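Malonyl CoA-acyl carrier protein transacylase (Mycobacterium tuberculosis, PDB 2QC3) catalyses transfer of the malonyl group from malonyl-CoA to holo-acyl carrier protein, feeding fatty acid biosynthesis. Local coordinates at residues A102-A107 with A220-N225; V111-T116 with A236-L241; T264-F269 with T274-A279. One frame throughout, in Å; residues are numbered along the deposited sequence.

All three contacts are buried, their centres 12 to 13 Å from that of the chain; among the touching residues only T274 of contact 3 is exposed. Contacts 1 and 2 are neighbours, their centres about 10 Å apart, and they meet where V104 CG1 and I105 CG2 pack against M238 SD. Contact 1 joins a loop to an edge strand of the parallel sheet, and contact 2 joins two helices; across both, the segments meet through apolar side chains. Contact 3, about 17 Å from contact 1 between centres, reaches the same sheet at strand 263-268 but works differently: a buried carboxylate ties strand to helix. Contacts 2 and 3 lie on opposite sides of the chain's centre.

Contact 1: A102-A107 with A220-N225; sequences AGVIAA and ATLLSN
With CG of L222 anti to the backbone N (chi1 180°), the leucine carries its branch to the loop: CD1 goes to A102, and CD2 sits between V104 and A102. V104 answers with chi1 174°, which sets CG1 opposite its own backbone N and turns CG2, the branch beside that N, to the leucine. CD1 of L222 lies 3.7 Å from CB of A102, while L222 CD2 meets V104 CG2 at the same 3.7 Å. The valine and leucine side chains cross at about a right angle, so they touch at the branch ends and do not run alongside each other. A102 CB also faces the stem of the leucine, 4.0 Å from L222 CB, so the alanine methyl lies against the leucine from CB out to the methyls. The backbones are nearest at the same alanine, with A102 CA and A220 CA 5.2 Å apart. Helix 94-101 ends in a Schellman motif with G103, at positive phi, as the C-prime residue: V104 N bonds to Y99 O and G103 N to A100 O. The contact packs the exit of that helix against the short, weakly bonded strand 221-222, an outermost strand of the parallel sheet. Y99 of the helix packs on both V104 and L222, and on the sheet side L222 rests on V88 of strand 86-90.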
ATOM      1  N   ALA A 102       3.073  -5.642 -11.686  1.00 22.90           N
ATOM      2  CA  ALA A 102       4.253  -5.483 -12.529  1.00 23.08           C
ATOM      3  C   ALA A 102       4.931  -6.807 -12.879  1.00 23.27           C
ATOM      4  O   ALA A 102       6.040  -6.812 -13.416  1.00 24.19           O
ATOM      5  CB  ALA A 102       5.253  -4.546 -11.854  1.00 21.82           C
ATOM      6  N   GLY A 103       4.276  -7.921 -12.553  1.00 22.80           N
ATOM      7  CA  GLY A 103       4.808  -9.232 -12.886  1.00 23.12           C
ATOM      8  C   GLY A 103       5.992  -9.790 -12.113  1.00 24.79           C
ATOM      9  O   GLY A 103       6.603 -10.768 -12.543  1.00 24.48           O
ATOM     10  N   VAL A 104       6.317  -9.205 -10.968  1.00 24.37           N
ATOM     11  CA  VAL A 104       7.442  -9.699 -10.189  1.00 23.77           C
ATOM     12  C   VAL A 104       7.076 -10.965  -9.427  1.00 23.51           C
ATOM     13  O   VAL A 104       7.901 -11.864  -9.277  1.00 24.06           O
ATOM     14  CB  VAL A 104       7.939  -8.618  -9.209  1.00 22.78           C
ATOM     15  CG1 VAL A 104       9.012  -9.186  -8.287  1.00 23.07           C
ATOM     16  CG2 VAL A 104       8.501  -7.447  -9.996  1.00 22.06           C
ATOM     17  N   ILE A 105       5.833 -11.035  -8.956  1.00 24.22           N
ATOM     18  CA  ILE A 105       5.357 -12.190  -8.202  1.00 24.07           C
ATOM     19  C   ILE A 105       3.938 -12.578  -8.612  1.00 25.40           C
ATOM     20  O   ILE A 105       3.164 -11.734  -9.067  1.00 24.97           O
ATOM     21  CB  ILE A 105       5.357 -11.903  -6.677  1.00 25.04           C
ATOM     22  CG1 ILE A 105       4.547 -10.635  -6.387  1.00 26.08           C
ATOM     23  CG2 ILE A 105       6.787 -11.759  -6.165  1.00 23.53           C
ATOM     24  CD1 ILE A 105       4.494 -10.258  -4.907  1.00 24.06           C
ATOM     25  N   ALA A 106       3.601 -13.855  -8.441  1.00 25.26           N
ATOM     26  CA  ALA A 106       2.269 -14.360  -8.774  1.00 26.57           C
ATOM     27  C   ALA A 106       1.262 -13.823  -7.764  1.00 26.09           C
ATOM     28  O   ALA A 106       1.620 -13.543  -6.622  1.00 25.68           O
ATOM     29  CB  ALA A 106       2.266 -15.895  -8.757  1.00 25.91           C
ATOM     30  N   ALA A 107       0.004 -13.687  -8.185  1.00 25.31           N
ATOM     31  CA  ALA A 107      -1.050 -13.167  -7.317  1.00 26.47           C
ATOM     32  C   ALA A 107      -1.261 -13.994  -6.049  1.00 26.99           C
ATOM     33  O   ALA A 107      -1.431 -13.442  -4.960  1.00 25.55           O
ATOM     34  CB  ALA A 107      -2.369 -13.061  -8.090  1.00 24.44           C
ATOM     35  N   ALA A 220       7.049  -4.253 -16.136  1.00 29.36           N
ATOM     36  CA  ALA A 220       6.727  -2.844 -16.296  1.00 26.69           C
ATOM     37  C   ALA A 220       7.565  -2.012 -15.341  1.00 26.65           C
ATOM     38  O   ALA A 220       8.180  -2.550 -14.422  1.00 26.07           O
ATOM     39  CB  ALA A 220       5.248  -2.611 -16.027  1.00 28.22           C
ATOM     40  N   THR A 221       7.607  -0.704 -15.572  1.00 25.65           N
ATOM     41  CA  THR A 221       8.354   0.189 -14.692  1.00 27.36           C
ATOM     42  C   THR A 221       7.688   0.093 -13.318  1.00 25.95           C
ATOM     43  O   THR A 221       6.517   0.444 -13.153  1.00 26.14           O
ATOM     44  CB  THR A 221       8.281   1.645 -15.180  1.00 28.07           C
ATOM     45  OG1 THR A 221       8.709   1.709 -16.546  1.00 30.25           O
ATOM     46  CG2 THR A 221       9.168   2.540 -14.327  1.00 28.68           C
ATOM     47  N   LEU A 222       8.438  -0.401 -12.344  1.00 25.69           N
ATOM     48  CA  LEU A 222       7.930  -0.575 -10.989  1.00 23.68           C
ATOM     49  C   LEU A 222       8.695   0.315 -10.021  1.00 23.27           C
ATOM     50  O   LEU A 222       9.906   0.157  -9.838  1.00 22.80           O
ATOM     51  CB  LEU A 222       8.073  -2.047 -10.576  1.00 23.89           C
ATOM     52  CG  LEU A 222       7.613  -2.508  -9.184  1.00 23.99           C
ATOM     53  CD1 LEU A 222       6.096  -2.359  -9.030  1.00 21.74           C
ATOM     54  CD2 LEU A 222       8.004  -3.958  -9.002  1.00 23.23           C
ATOM     55  N   LEU A 223       7.985   1.256  -9.409  1.00 22.41           N
ATOM     56  CA  LEU A 223       8.589   2.176  -8.448  1.00 23.04           C
ATOM     57  C   LEU A 223       8.575   1.585  -7.043  1.00 24.01           C
ATOM     58  O   LEU A 223       7.798   0.676  -6.753  1.00 21.57           O
ATOM     59  CB  LEU A 223       7.835   3.506  -8.441  1.00 23.46           C
ATOM     60  CG  LEU A 223       7.770   4.223  -9.789  1.00 22.23           C
ATOM     61  CD1 LEU A 223       7.117   5.588  -9.605  1.00 21.98           C
ATOM     62  CD2 LEU A 223       9.183   4.371 -10.350  1.00 20.30           C
ATOM     63  N   SER A 224       9.438   2.114  -6.179  1.00 22.20           N
ATOM     64  CA  SER A 224       9.536   1.653  -4.804  1.00 21.95           C
ATOM     65  C   SER A 224       9.354   2.802  -3.815  1.00 21.10           C
ATOM     66  O   SER A 224       9.819   3.916  -4.052  1.00 19.91           O
ATOM     67  CB  SER A 224      10.903   0.993  -4.566  1.00 21.57           C
ATOM     68  OG  SER A 224      11.063   0.642  -3.202  1.00 21.88           O
ATOM     69  N   ASN A 225       8.677   2.511  -2.706  1.00 21.14           N
ATOM     70  CA  ASN A 225       8.429   3.485  -1.643  1.00 21.40           C
ATOM     71  C   ASN A 225       9.743   3.908  -0.995  1.00 19.06           C
ATOM     72  O   ASN A 225       9.809   4.912  -0.291  1.00 16.90           O
ATOM     73  CB  ASN A 225       7.532   2.868  -0.559  1.00 19.85           C
ATOM     74  CG  ASN A 225       6.088   2.736  -0.990  1.00 21.19           C
ATOM     75  OD1 ASN A 225       5.298   2.079  -0.311  1.00 23.45           O
ATOM     76  ND2 ASN A 225       5.725   3.367  -2.107  1.00 17.75           N
TER

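Contact 2: V111-T116 with A236-L241; sequences VALAAT and AAMDTL
L113 and L241 meet tip to tip, and this apolar packing is the main joint between the segments of helices 107-125 and 234-243. The CD2 methyls of L113 and L241 come to 3.9 Å. Both leucines hold CG anti to the backbone N (chi1 180° and 171°), and each branch end reaches out between backbones whose nearest CA atoms, those of L113 and L241, are 10.8 Å apart. The same apolar packing takes in M238 through its terminal methyl: bends at chi2 and chi3 swing CE round to L113 CD2, at 4.2 Å, the chain approaching at a slant.

Backbone hydrogen bonds stay within each helix, such as A115 N to V111 O and L241 N to A237 O, both 2.9 Å.

F206 and A209 of helix 203-211 and I96 of helix 94-101 pack on L113, while Y99 touches both M238 and L241, and its OH is hydrogen-bonded to A237 O. The side chain of L241 lies about 8 Å from that of H195 and about 9 Å from that of S92, both probably active-site residues, as in relatives.

One methyl of L113 thus meets two partners, and the segments are joined by dispersion and hydrophobic burial, without charge or directional bonding between them.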
ATOM      1  N   VAL A 111      -0.642 -12.491  -2.224  1.00 23.26           N
ATOM      2  CA  VAL A 111      -1.582 -12.480  -1.112  1.00 22.98           C
ATOM      3  C   VAL A 111      -1.021 -13.193   0.115  1.00 22.55           C
ATOM      4  O   VAL A 111      -1.146 -12.694   1.231  1.00 21.78           O
ATOM      5  CB  VAL A 111      -2.921 -13.113  -1.508  1.00 22.91           C
ATOM      6  CG1 VAL A 111      -3.831 -13.213  -0.291  1.00 21.15           C
ATOM      7  CG2 VAL A 111      -3.585 -12.261  -2.595  1.00 22.32           C
ATOM      8  N   ALA A 112      -0.400 -14.350  -0.095  1.00 23.30           N
ATOM      9  CA  ALA A 112       0.189 -15.110   1.007  1.00 23.42           C
ATOM     10  C   ALA A 112       1.342 -14.329   1.645  1.00 23.93           C
ATOM     11  O   ALA A 112       1.534 -14.378   2.859  1.00 22.42           O
ATOM     12  CB  ALA A 112       0.694 -16.459   0.507  1.00 23.31           C
ATOM     13  N   LEU A 113       2.112 -13.619   0.818  1.00 22.56           N
ATOM     14  CA  LEU A 113       3.235 -12.828   1.308  1.00 22.29           C
ATOM     15  C   LEU A 113       2.681 -11.663   2.118  1.00 22.52           C
ATOM     16  O   LEU A 113       3.245 -11.251   3.131  1.00 21.87           O
ATOM     17  CB  LEU A 113       4.064 -12.290   0.138  1.00 23.87           C
ATOM     18  CG  LEU A 113       5.266 -11.436   0.553  1.00 23.04           C
ATOM     19  CD1 LEU A 113       6.230 -12.292   1.383  1.00 23.98           C
ATOM     20  CD2 LEU A 113       5.958 -10.869  -0.685  1.00 22.42           C
ATOM     21  N   ALA A 114       1.565 -11.130   1.652  1.00 21.06           N
ATOM     22  CA  ALA A 114       0.921 -10.037   2.339  1.00 21.49           C
ATOM     23  C   ALA A 114       0.400 -10.541   3.706  1.00 23.64           C
ATOM     24  O   ALA A 114       0.518  -9.851   4.722  1.00 23.25           O
ATOM     25  CB  ALA A 114      -0.222  -9.496   1.467  1.00 21.32           C
ATOM     26  N   ALA A 115      -0.163 -11.744   3.733  1.00 22.91           N
ATOM     27  CA  ALA A 115      -0.671 -12.313   4.980  1.00 23.48           C
ATOM     28  C   ALA A 115       0.468 -12.503   5.989  1.00 23.82           C
ATOM     29  O   ALA A 115       0.282 -12.324   7.194  1.00 23.76           O
ATOM     30  CB  ALA A 115      -1.360 -13.647   4.704  1.00 24.62           C
ATOM     31  N   THR A 116       1.645 -12.873   5.495  1.00 23.24           N
ATOM     32  CA  THR A 116       2.804 -13.059   6.361  1.00 24.17           C
ATOM     33  C   THR A 116       3.250 -11.706   6.904  1.00 23.45           C
ATOM     34  O   THR A 116       3.585 -11.574   8.082  1.00 20.19           O
ATOM     35  CB  THR A 116       3.981 -13.684   5.599  1.00 24.49           C
ATOM     36  OG1 THR A 116       3.642 -15.019   5.222  1.00 26.49           O
ATOM     37  CG2 THR A 116       5.226 -13.719   6.470  1.00 25.84           C
ATOM     38  N   ALA A 236      16.462  -7.045  -6.790  1.00 27.48           N
ATOM     39  CA  ALA A 236      16.459  -5.687  -6.256  1.00 26.72           C
ATOM     40  C   ALA A 236      15.087  -5.359  -5.691  1.00 26.10           C
ATOM     41  O   ALA A 236      14.969  -4.820  -4.593  1.00 27.72           O
ATOM     42  CB  ALA A 236      16.835  -4.685  -7.346  1.00 27.23           C
ATOM     43  N   ALA A 237      14.045  -5.689  -6.443  1.00 25.60           N
ATOM     44  CA  ALA A 237      12.682  -5.419  -6.004  1.00 23.21           C
ATOM     45  C   ALA A 237      12.347  -6.134  -4.692  1.00 24.71           C
ATOM     46  O   ALA A 237      11.829  -5.518  -3.759  1.00 26.34           O
ATOM     47  CB  ALA A 237      11.695  -5.843  -7.083  1.00 24.63           C
ATOM     48  N   MET A 238      12.647  -7.427  -4.608  1.00 22.55           N
ATOM     49  CA  MET A 238      12.326  -8.169  -3.392  1.00 24.05           C
ATOM     50  C   MET A 238      13.130  -7.713  -2.182  1.00 23.78           C
ATOM     51  O   MET A 238      12.577  -7.575  -1.090  1.00 23.86           O
ATOM     52  CB  MET A 238      12.505  -9.674  -3.614  1.00 23.06           C
ATOM     53  CG  MET A 238      11.578 -10.237  -4.680  1.00 23.14           C
ATOM     54  SD  MET A 238       9.840  -9.779  -4.421  1.00 24.10           S
ATOM     55  CE  MET A 238       9.399 -10.904  -3.065  1.00 24.00           C
ATOM     56  N   ASP A 239      14.426  -7.475  -2.372  1.00 23.63           N
ATOM     57  CA  ASP A 239      15.274  -7.014  -1.275  1.00 24.91           C
ATOM     58  C   ASP A 239      14.749  -5.681  -0.749  1.00 23.12           C
ATOM     59  O   ASP A 239      14.715  -5.442   0.453  1.00 23.71           O
ATOM     60  CB  ASP A 239      16.728  -6.841  -1.740  1.00 25.98           C
ATOM     61  CG  ASP A 239      17.426  -8.167  -1.985  1.00 29.80           C
ATOM     62  OD1 ASP A 239      16.914  -9.205  -1.518  1.00 30.01           O
ATOM     63  OD2 ASP A 239      18.494  -8.171  -2.634  1.00 29.68           O
ATOM     64  N   THR A 240      14.341  -4.811  -1.664  1.00 22.26           N
ATOM     65  CA  THR A 240      13.814  -3.513  -1.280  1.00 21.91           C
ATOM     66  C   THR A 240      12.476  -3.657  -0.566  1.00 22.10           C
ATOM     67  O   THR A 240      12.208  -2.948   0.408  1.00 24.06           O
ATOM     68  CB  THR A 240      13.658  -2.607  -2.511  1.00 23.26           C
ATOM     69  OG1 THR A 240      14.954  -2.354  -3.064  1.00 22.39           O
ATOM     70  CG2 THR A 240      12.996  -1.285  -2.141  1.00 19.62           C
ATOM     71  N   LEU A 241      11.642  -4.576  -1.049  1.00 22.04           N
ATOM     72  CA  LEU A 241      10.337  -4.824  -0.437  1.00 22.23           C
ATOM     73  C   LEU A 241      10.502  -5.274   1.016  1.00 22.27           C
ATOM     74  O   LEU A 241       9.814  -4.785   1.908  1.00 21.07           O
ATOM     75  CB  LEU A 241       9.571  -5.892  -1.227  1.00 21.66           C
ATOM     76  CG  LEU A 241       8.273  -6.428  -0.602  1.00 23.13           C
ATOM     77  CD1 LEU A 241       7.283  -5.303  -0.395  1.00 24.67           C
ATOM     78  CD2 LEU A 241       7.675  -7.492  -1.488  1.00 21.14           C
TER

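Contact 3: T264-F269 with T274-A279; sequences TAIVEF and TLSGIA
T274 stands at the N-cap position of helix 275-282, which with strands 263-268 and 288-290 forms a beta-alpha-beta unit. The short helical segment runs nearly antiparallel to its strand (156°), their axes 8.6 Å apart at closest approach. The threonine side chain makes no capping bond; instead, E268 at the end of the strand brings its carboxylate to the first turn. With CG anti to the backbone N and an extended chain beyond it, the glutamate reaches straight across.

L275 offers its backbone N to E268 OE2 in a weak bond of 3.3 Å, bent to 140°. Its CB lies 3.4 Å from E268 OE2, and the two side chains cross at about a right angle. OE2 also has a hydrogen bond with G273 N.

S276 holds the other oxygen twice. A negative group at a helix N-terminus should be favoured by the N-H groups of the first turn, which have no helical carbonyl to bond, and by the helix dipole, which would help to stabilise this buried carboxylate in its ionised form. Further along, A279 turns CB toward I266 CG2, a loose apolar contact of 4.4 Å that continues the packing of helix on strand.

E268 OE1 receives both S276 donors from one face of the carboxylate: N from well above the plane, at 2.9 Å, and OG on the anti side, 23° out of the plane and 2.8 Å from that oxygen.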
ATOM      1  N   THR A 264      -0.131   9.929 -18.618  1.00 42.91           N
ATOM      2  CA  THR A 264      -1.275  10.583 -19.231  1.00 41.87           C
ATOM      3  C   THR A 264      -2.599  10.223 -18.573  1.00 40.24           C
ATOM      4  O   THR A 264      -3.646  10.761 -18.933  1.00 41.26           O
ATOM      5  CB  THR A 264      -1.348  10.240 -20.726  1.00 42.89           C
ATOM      6  OG1 THR A 264      -1.661   8.848 -20.887  1.00 42.48           O
ATOM      7  CG2 THR A 264      -0.008  10.537 -21.387  1.00 41.98           C
ATOM      8  N   ALA A 265      -2.555   9.315 -17.607  1.00 36.94           N
ATOM      9  CA  ALA A 265      -3.760   8.904 -16.908  1.00 35.05           C
ATOM     10  C   ALA A 265      -3.394   8.170 -15.625  1.00 34.31           C
ATOM     11  O   ALA A 265      -2.372   7.487 -15.559  1.00 35.51           O
ATOM     12  CB  ALA A 265      -4.603   8.014 -17.805  1.00 33.75           C
ATOM     13  N   ILE A 266      -4.229   8.320 -14.605  1.00 34.09           N
ATOM     14  CA  ILE A 266      -3.985   7.670 -13.324  1.00 32.66           C
ATOM     15  C   ILE A 266      -5.107   6.703 -12.983  1.00 31.64           C
ATOM     16  O   ILE A 266      -6.283   7.066 -13.021  1.00 29.68           O
ATOM     17  CB  ILE A 266      -3.912   8.685 -12.165  1.00 33.35           C
ATOM     18  CG1 ILE A 266      -2.852   9.751 -12.447  1.00 33.92           C
ATOM     19  CG2 ILE A 266      -3.640   7.947 -10.858  1.00 33.06           C
ATOM     20  CD1 ILE A 266      -1.470   9.210 -12.634  1.00 38.32           C
ATOM     21  N   VAL A 267      -4.744   5.476 -12.636  1.00 28.75           N
ATOM     22  CA  VAL A 267      -5.737   4.490 -12.256  1.00 26.91           C
ATOM     23  C   VAL A 267      -5.374   3.975 -10.872  1.00 27.22           C
ATOM     24  O   VAL A 267      -4.267   3.468 -10.656  1.00 24.75           O
ATOM     25  CB  VAL A 267      -5.770   3.295 -13.239  1.00 28.05           C
ATOM     26  CG1 VAL A 267      -6.855   2.309 -12.814  1.00 28.56           C
ATOM     27  CG2 VAL A 267      -6.018   3.788 -14.658  1.00 26.84           C
ATOM     28  N   GLU A 268      -6.292   4.136  -9.928  1.00 26.95           N
ATOM     29  CA  GLU A 268      -6.060   3.651  -8.579  1.00 28.60           C
ATOM     30  C   GLU A 268      -6.942   2.438  -8.402  1.00 29.68           C
ATOM     31  O   GLU A 268      -8.148   2.483  -8.672  1.00 30.63           O
ATOM     32  CB  GLU A 268      -6.400   4.717  -7.527  1.00 29.38           C
ATOM     33  CG  GLU A 268      -6.496   4.169  -6.096  1.00 31.26           C
ATOM     34  CD  GLU A 268      -6.445   5.248  -5.020  1.00 32.17           C
ATOM     35  OE1 GLU A 268      -6.876   6.390  -5.275  1.00 31.77           O
ATOM     36  OE2 GLU A 268      -5.978   4.947  -3.904  1.00 32.30           O
ATOM     37  N   PHE A 269      -6.327   1.346  -7.973  1.00 28.50           N
ATOM     38  CA  PHE A 269      -7.040   0.098  -7.764  1.00 28.90           C
ATOM     39  C   PHE A 269      -7.739   0.080  -6.410  1.00 29.51           C
ATOM     40  O   PHE A 269      -7.404   0.858  -5.518  1.00 29.05           O
ATOM     41  CB  PHE A 269      -6.063  -1.074  -7.855  1.00 25.71           C
ATOM     42  CG  PHE A 269      -5.611  -1.377  -9.246  1.00 28.10           C
ATOM     43  CD1 PHE A 269      -4.788  -0.496  -9.932  1.00 26.97           C
ATOM     44  CD2 PHE A 269      -6.021  -2.543  -9.882  1.00 28.73           C
ATOM     45  CE1 PHE A 269      -4.382  -0.767 -11.227  1.00 28.51           C
ATOM     46  CE2 PHE A 269      -5.619  -2.822 -11.182  1.00 29.84           C
ATOM     47  CZ  PHE A 269      -4.798  -1.934 -11.854  1.00 29.27           C
ATOM     48  N   THR A 274      -6.712   7.370  -1.282  1.00 32.75           N
ATOM     49  CA  THR A 274      -6.400   8.767  -1.543  1.00 32.13           C
ATOM     50  C   THR A 274      -5.216   8.943  -2.492  1.00 30.37           C
ATOM     51  O   THR A 274      -4.800  10.066  -2.760  1.00 30.39           O
ATOM     52  CB  THR A 274      -6.071   9.503  -0.225  1.00 33.52           C
ATOM     53  OG1 THR A 274      -4.885   8.936   0.351  1.00 33.71           O
ATOM     54  CG2 THR A 274      -7.223   9.362   0.775  1.00 32.19           C
ATOM     55  N   LEU A 275      -4.674   7.847  -3.007  1.00 28.99           N
ATOM     56  CA  LEU A 275      -3.522   7.947  -3.904  1.00 28.99           C
ATOM     57  C   LEU A 275      -3.823   8.772  -5.151  1.00 29.23           C
ATOM     58  O   LEU A 275      -2.992   9.560  -5.598  1.00 29.44           O
ATOM     59  CB  LEU A 275      -3.031   6.549  -4.306  1.00 26.09           C
ATOM     60  CG  LEU A 275      -2.686   5.628  -3.134  1.00 25.51           C
ATOM     61  CD1 LEU A 275      -2.033   4.344  -3.660  1.00 23.32           C
ATOM     62  CD2 LEU A 275      -1.756   6.358  -2.170  1.00 23.09           C
ATOM     63  N   SER A 276      -5.010   8.579  -5.712  1.00 29.68           N
ATOM     64  CA  SER A 276      -5.415   9.316  -6.897  1.00 31.01           C
ATOM     65  C   SER A 276      -5.325  10.821  -6.641  1.00 28.87           C
ATOM     66  O   SER A 276      -4.728  11.560  -7.427  1.00 29.29           O
ATOM     67  CB  SER A 276      -6.848   8.940  -7.284  1.00 31.93           C
ATOM     68  OG  SER A 276      -6.912   7.629  -7.804  1.00 39.08           O
ATOM     69  N   GLY A 277      -5.922  11.261  -5.537  1.00 28.38           N
ATOM     70  CA  GLY A 277      -5.908  12.670  -5.183  1.00 27.74           C
ATOM     71  C   GLY A 277      -4.503  13.195  -4.944  1.00 29.17           C
ATOM     72  O   GLY A 277      -4.165  14.301  -5.368  1.00 28.23           O
ATOM     73  N   ILE A 278      -3.682  12.413  -4.250  1.00 28.13           N
ATOM     74  CA  ILE A 278      -2.311  12.831  -3.995  1.00 29.80           C
ATOM     75  C   ILE A 278      -1.571  12.937  -5.326  1.00 29.94           C
ATOM     76  O   ILE A 278      -0.895  13.926  -5.578  1.00 29.25           O
ATOM     77  CB  ILE A 278      -1.565  11.829  -3.070  1.00 29.34           C
ATOM     78  CG1 ILE A 278      -1.956  12.059  -1.611  1.00 30.04           C
ATOM     79  CG2 ILE A 278      -0.065  12.033  -3.187  1.00 28.79           C
ATOM     80  CD1 ILE A 278      -3.439  12.157  -1.364  1.00 34.54           C
ATOM     81  N   ALA A 279      -1.725  11.923  -6.178  1.00 30.92           N
ATOM     82  CA  ALA A 279      -1.067  11.897  -7.482  1.00 32.60           C
ATOM     83  C   ALA A 279      -1.506  13.044  -8.395  1.00 34.50           C
ATOM     84  O   ALA A 279      -0.720  13.520  -9.217  1.00 33.38           O
ATOM     85  CB  ALA A 279      -1.324  10.564  -8.167  1.00 32.89           C
TER